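Local coordinates for protein CS6 fimbrial subunit B, CS6 fimbrial subunit A (Escherichia coli, PDB 4B9G) that serves as a pilin subunit of the CS6 colonization factor, here complemented by a fused CssA donor strand, and probably takes part in adhesion of enterotoxigenic bacteria, at residues A20-V26 against L38-T44; K69-N74 against S126-G132; D77-N81 against G117-P121; G132-F138 against A150-V156. One frame throughout, in Å; residues are numbered along the deposited sequence.

Contact 1. Residues A20-V26 against L38-T44; sequences AVRIIPV and LYTVEMT
Ile24 and Thr40 meet most closely on the face they share with Arg22 and Glu42: Thr40 CG2 rests 3.5 Å from Ile24 CB and also touches its CD1, which reaches the Glu42 carboxylate. The same Ile24 CD1 lies 3.4 Å above the plane of the Arg22 guanidinium, near its rim. That group reaches Glu42 through a long salt bridge, 3.8 Å from NH2 to OE1, and a water joins Arg22 NE to the same OE1. On the reverse face Val21 CG1 touches Val41 CG1 at 3.9 Å, and Ile23 puts CD1 against Val41 CG2 and CG2 obliquely against the Tyr39 ring. The frame is an antiparallel hairpin of CssB, its two strands at 160°. Arg22 with Glu42, and Ile24 with Thr40, exchange paired backbone bonds; the shortest, Ile24 N to Thr40 O, is 2.8 Å. Near the connecting loop Val26 N reaches Leu38 O at 3.0 Å, from above the carbonyl plane. Tyr39 CG sits between backbone N and carbonyl carbon (chi1 66°), and the ring lies beside Ile23; its hydroxyl bonds to Tyr82 OH. Phe154 and Val156 of the CssA-derived strand pack on Val21 and Ile23.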
loop_
_atom_site.group_PDB
_atom_site.type_symbol
_atom_site.label_atom_id
_atom_site.label_comp_id
_atom_site.label_asym_id
_atom_site.label_seq_id
_atom_site.Cartn_x
_atom_site.Cartn_y
_atom_site.Cartn_z
ATOM N N ALA A 20 11.102 7.007 -7.425
ATOM C CA ALA A 20 9.898 7.830 -7.362
ATOM C C ALA A 20 9.116 7.678 -6.066
ATOM O O ALA A 20 8.345 8.573 -5.722
ATOM C CB ALA A 20 8.992 7.514 -8.541
ATOM N N VAL A 21 9.226 6.585 -5.365
ATOM C CA VAL A 21 8.412 6.130 -4.262
ATOM C C VAL A 21 9.211 5.941 -2.992
ATOM O O VAL A 21 10.316 5.403 -3.018
ATOM C CB VAL A 21 7.716 4.797 -4.621
ATOM C CG1 VAL A 21 6.849 4.312 -3.569
ATOM C CG2 VAL A 21 7.028 4.865 -5.905
ATOM N N ARG A 22 8.643 6.361 -1.854
ATOM C CA ARG A 22 9.193 6.060 -0.546
ATOM C C ARG A 22 8.081 5.494 0.357
ATOM O O ARG A 22 6.915 5.896 0.279
ATOM C CB ARG A 22 9.789 7.344 0.073
ATOM C CG ARG A 22 10.047 7.397 1.524
ATOM C CD ARG A 22 10.814 8.652 1.808
ATOM N NE ARG A 22 10.100 9.855 2.249
ATOM C CZ ARG A 22 10.016 10.255 3.514
ATOM N NH1 ARG A 22 10.489 9.512 4.507
ATOM N NH2 ARG A 22 9.463 11.430 3.779
ATOM N N ILE A 23 8.476 4.589 1.249
ATOM C CA ILE A 23 7.622 3.963 2.251
ATOM C C ILE A 23 8.057 4.454 3.636
ATOM O O ILE A 23 9.263 4.539 3.927
ATOM C CB ILE A 23 7.787 2.442 2.233
ATOM C CG1 ILE A 23 7.647 1.870 0.815
ATOM C CG2 ILE A 23 6.845 1.807 3.272
ATOM C CD1 ILE A 23 6.302 2.088 0.171
ATOM N N ILE A 24 7.076 4.779 4.481
ATOM C CA ILE A 24 7.321 5.266 5.841
ATOM C C ILE A 24 6.542 4.387 6.830
ATOM O O ILE A 24 5.324 4.528 6.973
ATOM C CB ILE A 24 6.895 6.745 6.029
ATOM C CG1 ILE A 24 7.384 7.630 4.880
ATOM C CG2 ILE A 24 7.406 7.252 7.370
ATOM C CD1 ILE A 24 6.956 9.086 4.980
ATOM N N PRO A 25 7.212 3.426 7.496
ATOM C CA PRO A 25 6.514 2.606 8.505
ATOM C C PRO A 25 6.017 3.431 9.678
ATOM O O PRO A 25 6.654 4.420 10.039
ATOM C CB PRO A 25 7.596 1.612 8.966
ATOM C CG PRO A 25 8.531 1.549 7.771
ATOM C CD PRO A 25 8.595 2.954 7.268
ATOM N N VAL A 26 4.910 2.991 10.275
ATOM C CA VAL A 26 4.438 3.515 11.547
ATOM C C VAL A 26 4.779 2.494 12.625
ATOM O O VAL A 26 4.640 1.274 12.443
ATOM C CB VAL A 26 2.923 3.823 11.528
ATOM C CG1 VAL A 26 2.441 4.373 12.869
ATOM C CG2 VAL A 26 2.599 4.819 10.410
ATOM N N LEU A 38 -0.777 1.916 9.260
ATOM C CA LEU A 38 0.331 0.985 9.490
ATOM C C LEU A 38 1.631 1.457 8.833
ATOM O O LEU A 38 2.723 1.217 9.374
ATOM C CB LEU A 38 -0.039 -0.395 8.996
ATOM C CG LEU A 38 -1.298 -0.999 9.623
ATOM C CD1 LEU A 38 -1.560 -2.403 9.051
ATOM C CD2 LEU A 38 -1.229 -1.028 11.149
ATOM N N TYR A 39 1.513 2.081 7.670
ATOM C CA TYR A 39 2.618 2.711 6.964
ATOM C C TYR A 39 2.014 3.726 6.002
ATOM O O TYR A 39 0.808 3.681 5.721
ATOM C CB TYR A 39 3.529 1.691 6.261
ATOM C CG TYR A 39 2.940 0.907 5.107
ATOM C CD1 TYR A 39 2.892 1.441 3.831
ATOM C CD2 TYR A 39 2.463 -0.383 5.288
ATOM C CE1 TYR A 39 2.405 0.699 2.752
ATOM C CE2 TYR A 39 1.965 -1.136 4.222
ATOM C CZ TYR A 39 1.952 -0.594 2.949
ATOM O OH TYR A 39 1.503 -1.295 1.854
ATOM N N THR A 40 2.850 4.619 5.493
ATOM C CA THR A 40 2.408 5.557 4.461
ATOM C C THR A 40 3.362 5.444 3.263
ATOM O O THR A 40 4.469 4.860 3.347
ATOM C CB THR A 40 2.297 6.932 5.011
ATOM O OG1 THR A 40 1.269 7.124 5.972
ATOM C CG2 THR A 40 3.522 7.502 5.320
ATOM N N VAL A 41 2.896 5.969 2.143
ATOM C CA VAL A 41 3.590 5.918 0.861
ATOM C C VAL A 41 3.571 7.328 0.279
ATOM O O VAL A 41 2.511 7.982 0.260
ATOM C CB VAL A 41 2.870 4.974 -0.123
ATOM C CG1 VAL A 41 3.647 4.864 -1.439
ATOM C CG2 VAL A 41 2.635 3.606 0.509
ATOM N N GLU A 42 4.719 7.800 -0.202
ATOM C CA GLU A 42 4.811 9.106 -0.862
ATOM C C GLU A 42 5.481 8.920 -2.206
ATOM O O GLU A 42 6.455 8.172 -2.322
ATOM C CB GLU A 42 5.561 10.123 0.014
ATOM C CG GLU A 42 4.935 10.241 1.414
ATOM C CD GLU A 42 5.336 11.479 2.201
ATOM O OE1 GLU A 42 6.308 12.155 1.840
ATOM O OE2 GLU A 42 4.679 11.772 3.213
ATOM N N MET A 43 4.969 9.588 -3.235
ATOM C CA MET A 43 5.564 9.505 -4.569
ATOM C C MET A 43 5.340 10.784 -5.357
ATOM O O MET A 43 4.370 11.485 -5.162
ATOM C CB MET A 43 5.020 8.325 -5.366
ATOM C CG MET A 43 3.532 8.435 -5.729
ATOM S SD MET A 43 2.838 6.990 -6.656
ATOM C CE MET A 43 2.838 5.690 -5.420
ATOM N N THR A 44 6.262 11.120 -6.239
ATOM C CA THR A 44 5.975 12.185 -7.228
ATOM C C THR A 44 5.955 11.512 -8.585
ATOM O O THR A 44 6.762 10.694 -8.884
ATOM C CB THR A 44 6.964 13.402 -7.191
ATOM O OG1 THR A 44 6.871 14.061 -5.929
ATOM C CG2 THR A 44 6.650 14.434 -8.278
HETATM O O HOH W 1 9.445 11.335 -5.936
HETATM O O HOH W 2 8.576 11.730 0.719
#

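Contact 2. Residues K69-N74 against S126-G132; sequences KLVNVN and SSGTYAG
Tyr130 OH is gripped from both segments: it accepts a bond from Asn72 ND2 at 3.1 Å and donates one of 2.7 Å to Ser126 O, the latter in the carbonyl plane and on a lone pair. Asn72 can reach it because its CG is anti to the backbone N (chi1 -177°), which carries the amide across the ring, the two planes 73° apart. Asn72 CA stands 3.7 Å above one face of the ring, displaced toward the rim, and CB meets CE2 at 3.5 Å. The opposite end of the amide is used as well. OD1 accepts from Asn74 N at 2.8 Å, in the carbonyl plane, forming an Asx turn that bends the chain as strand 65-72 ends. One water binds Asn72 ND2, Asn74 ND2 and Ser127 O, and a second links Asn74 ND2 to Thr129 N. Backbone bonds run from Val71 N to Ala131 O, from Ala131 N to Val71 O and from Val73 N to Thr129 O, the last at 3.0 Å. On the side away from the tyrosine, Val73 CG1 packs on Ala131 CB at 3.8 Å. Both segments belong to CssB. Strand 65-72 is flanked by strands 79-88 and 128-142, and strand 128-142 pairs along its other edge with strand 145-160, the CssA-derived donor.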
loop_
_atom_site.group_PDB
_atom_site.type_symbol
_atom_site.label_atom_id
_atom_site.label_comp_id
_atom_site.label_asym_id
_atom_site.label_seq_id
_atom_site.Cartn_x
_atom_site.Cartn_y
_atom_site.Cartn_z
ATOM N N LYS A 69 -1.809 -8.209 3.617
ATOM C CA LYS A 69 -1.368 -8.652 4.938
ATOM C C LYS A 69 0.057 -8.182 5.239
ATOM O O LYS A 69 0.941 -8.221 4.367
ATOM C CB LYS A 69 -1.382 -10.179 5.037
ATOM C CG LYS A 69 -2.757 -10.779 5.090
ATOM C CD LYS A 69 -2.666 -12.274 5.319
ATOM C CE LYS A 69 -3.954 -12.801 5.915
ATOM N NZ LYS A 69 -4.829 -13.462 4.924
ATOM N N LEU A 70 0.273 -7.785 6.494
ATOM C CA LEU A 70 1.612 -7.642 7.064
ATOM C C LEU A 70 1.752 -8.775 8.077
ATOM O O LEU A 70 0.957 -8.903 9.004
ATOM C CB LEU A 70 1.794 -6.282 7.731
ATOM C CG LEU A 70 1.579 -5.079 6.802
ATOM C CD1 LEU A 70 1.749 -3.779 7.557
ATOM C CD2 LEU A 70 2.497 -5.101 5.606
ATOM N N VAL A 71 2.739 -9.635 7.856
ATOM C CA VAL A 71 2.902 -10.867 8.621
ATOM C C VAL A 71 4.086 -10.731 9.582
ATOM O O VAL A 71 5.170 -10.271 9.189
ATOM C CB VAL A 71 3.115 -12.069 7.669
ATOM C CG1 VAL A 71 3.250 -13.371 8.470
ATOM C CG2 VAL A 71 1.962 -12.170 6.680
ATOM N N ASN A 72 3.879 -11.116 10.838
ATOM C CA ASN A 72 4.935 -11.117 11.826
ATOM C C ASN A 72 6.105 -11.951 11.300
ATOM O O ASN A 72 5.947 -13.139 10.953
ATOM C CB ASN A 72 4.357 -11.712 13.107
ATOM C CG ASN A 72 5.329 -11.719 14.255
ATOM O OD1 ASN A 72 6.453 -12.183 14.116
ATOM N ND2 ASN A 72 4.894 -11.244 15.408
ATOM N N VAL A 73 7.282 -11.337 11.247
ATOM C CA VAL A 73 8.433 -11.994 10.619
ATOM C C VAL A 73 8.991 -13.182 11.435
ATOM O O VAL A 73 9.796 -13.980 10.935
ATOM C CB VAL A 73 9.553 -10.978 10.289
ATOM C CG1 VAL A 73 9.058 -9.892 9.328
ATOM C CG2 VAL A 73 10.134 -10.358 11.546
ATOM N N ASN A 74 8.549 -13.287 12.688
ATOM C CA ASN A 74 8.947 -14.374 13.588
ATOM C C ASN A 74 7.863 -15.431 13.792
ATOM O O ASN A 74 8.168 -16.551 14.178
ATOM C CB ASN A 74 9.332 -13.813 14.967
ATOM C CG ASN A 74 10.192 -12.582 14.864
ATOM O OD1 ASN A 74 11.327 -12.650 14.408
ATOM N ND2 ASN A 74 9.640 -11.435 15.248
ATOM N N SER A 126 2.024 -10.109 19.149
ATOM C CA SER A 126 3.355 -10.121 19.728
ATOM C C SER A 126 4.183 -8.903 19.281
ATOM O O SER A 126 4.050 -8.402 18.160
ATOM C CB SER A 126 4.096 -11.389 19.320
ATOM O OG SER A 126 3.499 -12.551 19.851
ATOM N N SER A 127 5.066 -8.436 20.159
ATOM C CA SER A 127 6.063 -7.451 19.765
ATOM C C SER A 127 6.871 -7.958 18.570
ATOM O O SER A 127 7.272 -9.122 18.555
ATOM C CB SER A 127 7.031 -7.186 20.920
ATOM O OG SER A 127 6.402 -6.602 22.043
ATOM N N GLY A 128 7.175 -7.078 17.614
ATOM C CA GLY A 128 8.016 -7.431 16.484
ATOM C C GLY A 128 7.641 -6.651 15.236
ATOM O O GLY A 128 6.799 -5.735 15.263
ATOM N N THR A 129 8.299 -7.011 14.141
ATOM C CA THR A 129 8.037 -6.413 12.841
ATOM C C THR A 129 7.024 -7.245 12.059
ATOM O O THR A 129 7.119 -8.479 12.036
ATOM C CB THR A 129 9.348 -6.307 12.051
ATOM O OG1 THR A 129 10.252 -5.474 12.784
ATOM C CG2 THR A 129 9.129 -5.732 10.669
ATOM N N TYR A 130 6.101 -6.546 11.397
ATOM C CA TYR A 130 5.061 -7.131 10.558
ATOM C C TYR A 130 5.328 -6.611 9.145
ATOM O O TYR A 130 5.306 -5.399 8.936
ATOM C CB TYR A 130 3.659 -6.711 11.081
ATOM C CG TYR A 130 3.352 -7.343 12.414
ATOM C CD1 TYR A 130 3.959 -6.885 13.583
ATOM C CD2 TYR A 130 2.449 -8.395 12.508
ATOM C CE1 TYR A 130 3.722 -7.500 14.797
ATOM C CE2 TYR A 130 2.197 -9.011 13.731
ATOM C CZ TYR A 130 2.836 -8.577 14.871
ATOM O OH TYR A 130 2.587 -9.251 16.046
ATOM N N ALA A 131 5.616 -7.509 8.205
ATOM C CA ALA A 131 6.144 -7.112 6.903
ATOM C C ALA A 131 5.348 -7.701 5.749
ATOM O O ALA A 131 4.654 -8.705 5.875
ATOM C CB ALA A 131 7.602 -7.540 6.781
ATOM N N GLY A 132 5.497 -7.075 4.600
ATOM C CA GLY A 132 4.898 -7.548 3.362
ATOM C C GLY A 132 5.475 -6.785 2.188
ATOM O O GLY A 132 6.554 -6.181 2.308
HETATM O O HOH W 3 7.353 -11.348 17.064
HETATM O O HOH W 4 10.662 -8.748 14.691
#

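Contact 3. Residues D77-N81 against G117-P121; sequences DQNMN and GGEYP
Asn79 and Glu119 form an antiparallel hydrogen-bonded pair, with 3.0 Å both from Asn79 N to Glu119 O and from Glu119 N to Asn79 O, and Asn81 N adds a backbone bond of 2.8 Å to Gly117 O. Between these rungs Gly118 faces Met80, and its CA, unobstructed by a side chain, approaches Asn79 O at 3.3 Å. Polar side chains supplement the ladder. Asn79 CG stands between its backbone N and carbonyl carbon (chi1 59°), which turns the amide along Glu119; OD1 lies 3.5 Å from Glu119 CG and takes a weak second bond from Glu119 N. The two side chains set out side by side, Glu119 CB and CG lying along the amide, but the bend at chi2 leads the carboxylate away, its plane 60° from the amide's. A water accepts from Asn81 ND2 and donates to Glu119 OE2, at 2.8 Å. In the fold this is where strands 79-88 and 108-119 of CssB adjoin, at one end of the sheet, with strand 65-72 on the other edge of 79-88. Van der Waals contact includes a crossing at about a right angle, where the extended Gln78 side chain puts CG and CD against Pro121 CD, each 3.9 Å away. Beyond that crossing, OE1 of the buried Gln78 accepts a hydrogen bond from Ser126 N, while Met80 packs on Tyr115 and Tyr125 of CssB and on Thr158 of the CssA-derived donor strand.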
loop_
_atom_site.group_PDB
_atom_site.type_symbol
_atom_site.label_atom_id
_atom_site.label_comp_id
_atom_site.label_asym_id
_atom_site.label_seq_id
_atom_site.Cartn_x
_atom_site.Cartn_y
_atom_site.Cartn_z
ATOM N N ASP A 77 1.747 -17.121 12.078
ATOM C CA ASP A 77 0.317 -17.181 12.383
ATOM C C ASP A 77 -0.278 -15.839 12.812
ATOM O O ASP A 77 -1.483 -15.751 13.025
ATOM C CB ASP A 77 0.040 -18.235 13.472
ATOM C CG ASP A 77 0.509 -19.616 13.092
ATOM O OD1 ASP A 77 0.443 -19.969 11.896
ATOM O OD2 ASP A 77 0.925 -20.363 14.006
ATOM N N GLN A 78 0.557 -14.811 12.955
ATOM C CA GLN A 78 0.086 -13.486 13.349
ATOM C C GLN A 78 0.217 -12.522 12.181
ATOM O O GLN A 78 1.301 -12.384 11.596
ATOM C CB GLN A 78 0.891 -12.980 14.542
ATOM C CG GLN A 78 0.707 -13.816 15.776
ATOM C CD GLN A 78 1.370 -13.203 16.985
ATOM O OE1 GLN A 78 1.430 -11.997 17.123
ATOM N NE2 GLN A 78 1.869 -14.034 17.867
ATOM N N ASN A 79 -0.877 -11.870 11.814
ATOM C CA ASN A 79 -0.841 -10.967 10.679
ATOM C C ASN A 79 -1.902 -9.877 10.814
ATOM O O ASN A 79 -2.867 -10.007 11.575
ATOM C CB ASN A 79 -0.996 -11.755 9.377
ATOM C CG ASN A 79 -2.290 -12.539 9.336
ATOM O OD1 ASN A 79 -3.371 -11.979 9.453
ATOM N ND2 ASN A 79 -2.181 -13.847 9.240
ATOM N N MET A 80 -1.670 -8.792 10.083
ATOM C CA MET A 80 -2.542 -7.621 10.060
ATOM C C MET A 80 -3.080 -7.440 8.650
ATOM O O MET A 80 -2.309 -7.398 7.695
ATOM C CB MET A 80 -1.748 -6.378 10.462
ATOM C CG MET A 80 -1.117 -6.471 11.840
ATOM S SD MET A 80 -0.152 -4.994 12.160
ATOM C CE MET A 80 0.437 -5.321 13.826
ATOM N N ASN A 81 -4.393 -7.281 8.535
ATOM C CA ASN A 81 -5.048 -6.972 7.279
ATOM C C ASN A 81 -5.167 -5.461 7.074
ATOM O O ASN A 81 -5.406 -4.723 8.034
ATOM C CB ASN A 81 -6.461 -7.549 7.269
ATOM C CG ASN A 81 -6.493 -9.047 7.361
ATOM O OD1 ASN A 81 -5.638 -9.726 6.831
ATOM N ND2 ASN A 81 -7.499 -9.568 8.044
ATOM N N GLY A 117 -8.236 -5.323 10.560
ATOM C CA GLY A 117 -8.413 -6.543 11.344
ATOM C C GLY A 117 -7.210 -7.448 11.178
ATOM O O GLY A 117 -6.207 -7.021 10.631
ATOM N N GLY A 118 -7.293 -8.695 11.623
ATOM C CA GLY A 118 -6.161 -9.582 11.474
ATOM C C GLY A 118 -6.341 -10.879 12.215
ATOM O O GLY A 118 -7.423 -11.206 12.681
ATOM N N GLU A 119 -5.245 -11.627 12.286
ATOM C CA GLU A 119 -5.166 -12.909 12.956
ATOM C C GLU A 119 -4.133 -12.796 14.079
ATOM O O GLU A 119 -2.960 -12.461 13.853
ATOM C CB GLU A 119 -4.756 -14.001 11.961
ATOM C CG GLU A 119 -5.716 -14.188 10.795
ATOM C CD GLU A 119 -7.107 -14.626 11.232
ATOM O OE1 GLU A 119 -7.218 -15.360 12.242
ATOM O OE2 GLU A 119 -8.091 -14.244 10.555
ATOM N N TYR A 120 -4.581 -13.079 15.291
ATOM C CA TYR A 120 -3.748 -12.994 16.465
ATOM C C TYR A 120 -4.338 -13.864 17.562
ATOM O O TYR A 120 -5.544 -14.126 17.583
ATOM C CB TYR A 120 -3.658 -11.545 16.945
ATOM C CG TYR A 120 -4.969 -10.791 16.908
ATOM C CD1 TYR A 120 -5.859 -10.819 17.976
ATOM C CD2 TYR A 120 -5.314 -10.052 15.787
ATOM C CE1 TYR A 120 -7.051 -10.113 17.919
ATOM C CE2 TYR A 120 -6.488 -9.352 15.725
ATOM C CZ TYR A 120 -7.359 -9.382 16.783
ATOM O OH TYR A 120 -8.540 -8.674 16.707
ATOM N N PRO A 121 -3.487 -14.321 18.489
ATOM C CA PRO A 121 -4.019 -15.115 19.600
ATOM C C PRO A 121 -4.791 -14.226 20.565
ATOM O O PRO A 121 -4.849 -13.006 20.439
ATOM C CB PRO A 121 -2.765 -15.700 20.253
ATOM C CG PRO A 121 -1.677 -14.783 19.888
ATOM C CD PRO A 121 -2.022 -14.196 18.541
HETATM O O HOH W 5 -8.331 -12.331 8.545
#

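Contact 4. Residues G132-F138 against A150-V156; sequences GHLTVSF and ATKNFPV
Val136 and Phe154 meet on the buried face of an antiparallel beta ladder that pairs a strand of CssB with the donor strand taken from CssA. The covalent link between the two is engineered; the lateral pairing is that of donor-strand complementation. The tight side is hydrophobic. Val136 CG2 touches Phe154 CD2 at 4.0 Å, Leu134 CB meets Val156 CG1 at 3.8 Å, and Lys152 lays its CG 3.6 Å above the centre of the Phe154 ring. Phe138, Val136 and Leu134 then pass into the core, against Ile17, Met43 and Tyr39. Backbone bonds link the strands along their length: Val136 N to Lys152 O is a 3.0 Å bond at 171°, whereas at the looser end Ala150 N to Phe138 O is weak at 3.3 Å. The other face is polar and more solvent-accessible, with His133, Thr151, Asn153 and Pro155 exposed although Ser137 is buried. His133 sets CD2 and NE2 loosely near the Pro155 ring, an oblique crossing with NE2 4.0 Å from CG, and the edge of the imidazole lies by Asn153 O. Thr151 OG1 lies opposite its backbone N (chi1 -171°), which turns it to Ser137 OG in a hydroxyl bond of 2.7 Å. Thr135, which also bonds Thr57 OG1, points alongside Asn153, and its OG1 donates to Asn153 OD1 over 2.8 Å, from well above the carbonyl plane.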
loop_
_atom_site.group_PDB
_atom_site.type_symbol
_atom_site.label_atom_id
_atom_site.label_comp_id
_atom_site.label_asym_id
_atom_site.label_seq_id
_atom_site.Cartn_x
_atom_site.Cartn_y
_atom_site.Cartn_z
ATOM N N GLY A 132 5.497 -7.075 4.600
ATOM C CA GLY A 132 4.898 -7.548 3.362
ATOM C C GLY A 132 5.475 -6.785 2.188
ATOM O O GLY A 132 6.554 -6.181 2.308
ATOM N N HIS A 133 4.743 -6.780 1.072
ATOM C CA HIS A 133 5.146 -6.046 -0.119
ATOM C C HIS A 133 3.957 -5.309 -0.692
ATOM O O HIS A 133 2.814 -5.742 -0.539
ATOM C CB HIS A 133 5.711 -6.975 -1.186
ATOM C CG HIS A 133 7.050 -7.538 -0.826
ATOM N ND1 HIS A 133 7.187 -8.629 0.003
ATOM C CD2 HIS A 133 8.308 -7.158 -1.154
ATOM C CE1 HIS A 133 8.469 -8.898 0.168
ATOM N NE2 HIS A 133 9.173 -8.032 -0.534
ATOM N N LEU A 134 4.262 -4.198 -1.358
ATOM C CA LEU A 134 3.272 -3.346 -1.997
ATOM C C LEU A 134 3.656 -3.216 -3.469
ATOM O O LEU A 134 4.763 -2.789 -3.779
ATOM C CB LEU A 134 3.298 -1.960 -1.355
ATOM C CG LEU A 134 2.356 -0.939 -1.972
ATOM C CD1 LEU A 134 0.882 -1.250 -1.682
ATOM C CD2 LEU A 134 2.725 0.437 -1.483
ATOM N N THR A 135 2.745 -3.575 -4.368
ATOM C CA THR A 135 2.958 -3.404 -5.798
ATOM C C THR A 135 2.588 -1.978 -6.194
ATOM O O THR A 135 1.473 -1.515 -5.948
ATOM C CB THR A 135 2.090 -4.354 -6.621
ATOM O OG1 THR A 135 2.405 -5.714 -6.276
ATOM C CG2 THR A 135 2.275 -4.102 -8.117
ATOM N N VAL A 136 3.542 -1.282 -6.822
ATOM C CA VAL A 136 3.273 -0.014 -7.487
ATOM C C VAL A 136 3.661 -0.186 -8.947
ATOM O O VAL A 136 4.738 -0.703 -9.264
ATOM C CB VAL A 136 4.055 1.167 -6.865
ATOM C CG1 VAL A 136 3.724 2.477 -7.576
ATOM C CG2 VAL A 136 3.797 1.273 -5.359
ATOM N N SER A 137 2.759 0.209 -9.840
ATOM C CA SER A 137 3.003 0.143 -11.274
ATOM C C SER A 137 2.677 1.491 -11.912
ATOM O O SER A 137 1.725 2.167 -11.518
ATOM C CB SER A 137 2.168 -0.949 -11.941
ATOM O OG SER A 137 2.398 -2.194 -11.303
ATOM N N PHE A 138 3.499 1.864 -12.896
ATOM C CA PHE A 138 3.345 3.085 -13.674
ATOM C C PHE A 138 2.973 2.713 -15.115
ATOM O O PHE A 138 3.510 1.750 -15.674
ATOM C CB PHE A 138 4.657 3.873 -13.715
ATOM C CG PHE A 138 5.063 4.529 -12.405
ATOM C CD1 PHE A 138 4.197 4.670 -11.331
ATOM C CD2 PHE A 138 6.333 5.061 -12.286
ATOM C CE1 PHE A 138 4.603 5.330 -10.163
ATOM C CE2 PHE A 138 6.733 5.729 -11.144
ATOM C CZ PHE A 138 5.866 5.865 -10.082
ATOM N N ALA A 150 6.591 0.488 -15.867
ATOM C CA ALA A 150 7.462 0.127 -14.755
ATOM C C ALA A 150 6.610 -0.487 -13.655
ATOM O O ALA A 150 5.446 -0.119 -13.472
ATOM C CB ALA A 150 8.221 1.351 -14.234
ATOM N N THR A 151 7.187 -1.420 -12.903
ATOM C CA THR A 151 6.522 -1.975 -11.731
ATOM C C THR A 151 7.560 -2.431 -10.713
ATOM O O THR A 151 8.679 -2.809 -11.085
ATOM C CB THR A 151 5.544 -3.133 -12.120
ATOM O OG1 THR A 151 4.763 -3.508 -10.978
ATOM C CG2 THR A 151 6.274 -4.339 -12.652
ATOM N N LYS A 152 7.272 -2.408 -9.459
ATOM C CA LYS A 152 8.095 -2.812 -8.358
ATOM C C LYS A 152 7.219 -3.256 -7.190
ATOM O O LYS A 152 6.197 -2.638 -6.895
ATOM C CB LYS A 152 9.029 -1.704 -7.913
ATOM C CG LYS A 152 9.924 -1.874 -6.726
ATOM C CD LYS A 152 11.069 -2.713 -6.867
ATOM C CE LYS A 152 12.161 -2.572 -5.822
ATOM N NZ LYS A 152 11.584 -2.701 -4.626
ATOM N N ASN A 153 7.625 -4.355 -6.568
ATOM C CA ASN A 153 7.065 -4.784 -5.303
ATOM C C ASN A 153 7.946 -4.264 -4.160
ATOM O O ASN A 153 8.999 -4.822 -3.883
ATOM C CB ASN A 153 6.911 -6.304 -5.245
ATOM C CG ASN A 153 5.901 -6.831 -6.258
ATOM O OD1 ASN A 153 5.088 -6.080 -6.786
ATOM N ND2 ASN A 153 5.965 -8.130 -6.539
ATOM N N PHE A 154 7.536 -3.166 -3.537
ATOM C CA PHE A 154 8.315 -2.531 -2.475
ATOM C C PHE A 154 8.123 -3.250 -1.142
ATOM O O PHE A 154 6.983 -3.455 -0.710
ATOM C CB PHE A 154 7.879 -1.069 -2.285
ATOM C CG PHE A 154 8.310 -0.148 -3.388
ATOM C CD1 PHE A 154 9.538 0.509 -3.345
ATOM C CD2 PHE A 154 7.473 0.089 -4.460
ATOM C CE1 PHE A 154 9.918 1.370 -4.362
ATOM C CE2 PHE A 154 7.868 0.945 -5.491
ATOM C CZ PHE A 154 9.081 1.590 -5.434
ATOM N N PRO A 155 9.220 -3.559 -0.430
ATOM C CA PRO A 155 9.051 -4.018 0.960
ATOM C C PRO A 155 8.424 -2.940 1.839
ATOM O O PRO A 155 8.830 -1.772 1.765
ATOM C CB PRO A 155 10.485 -4.346 1.396
ATOM C CG PRO A 155 11.228 -4.618 0.113
ATOM C CD PRO A 155 10.623 -3.643 -0.873
ATOM N N VAL A 156 7.453 -3.356 2.654
ATOM C CA VAL A 156 6.738 -2.476 3.563
ATOM C C VAL A 156 6.657 -3.147 4.940
ATOM O O VAL A 156 6.723 -4.378 5.037
ATOM C CB VAL A 156 5.314 -2.142 3.013
ATOM C CG1 VAL A 156 5.402 -1.402 1.704
ATOM C CG2 VAL A 156 4.462 -3.386 2.873
#

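In the fold
All four contacts lie in one mixed, continuous network of strands. Contacts 1 and 4, with centres about 11 Å apart, meet where the CssA-derived strand lies parallel beside strand 21-28, Val21 CB being 3.6 Å from Phe154 CZ; Tyr39 CE2 of strand 37-44 also packs on Val156 CG2 at 3.6 Å. Contact 2 shares Gly132 with contact 4 and reaches contact 1 through Leu70 CD1, 3.9 Å from Leu38 CD1. Contact 3 is nested in the chain loop that contact 2 closes, and the two are joined by a backbone bond of 2.8 Å from Met80 N to Leu70 O. Contacts 3 and 4 do not touch, their nearest atoms about 8 Å apart.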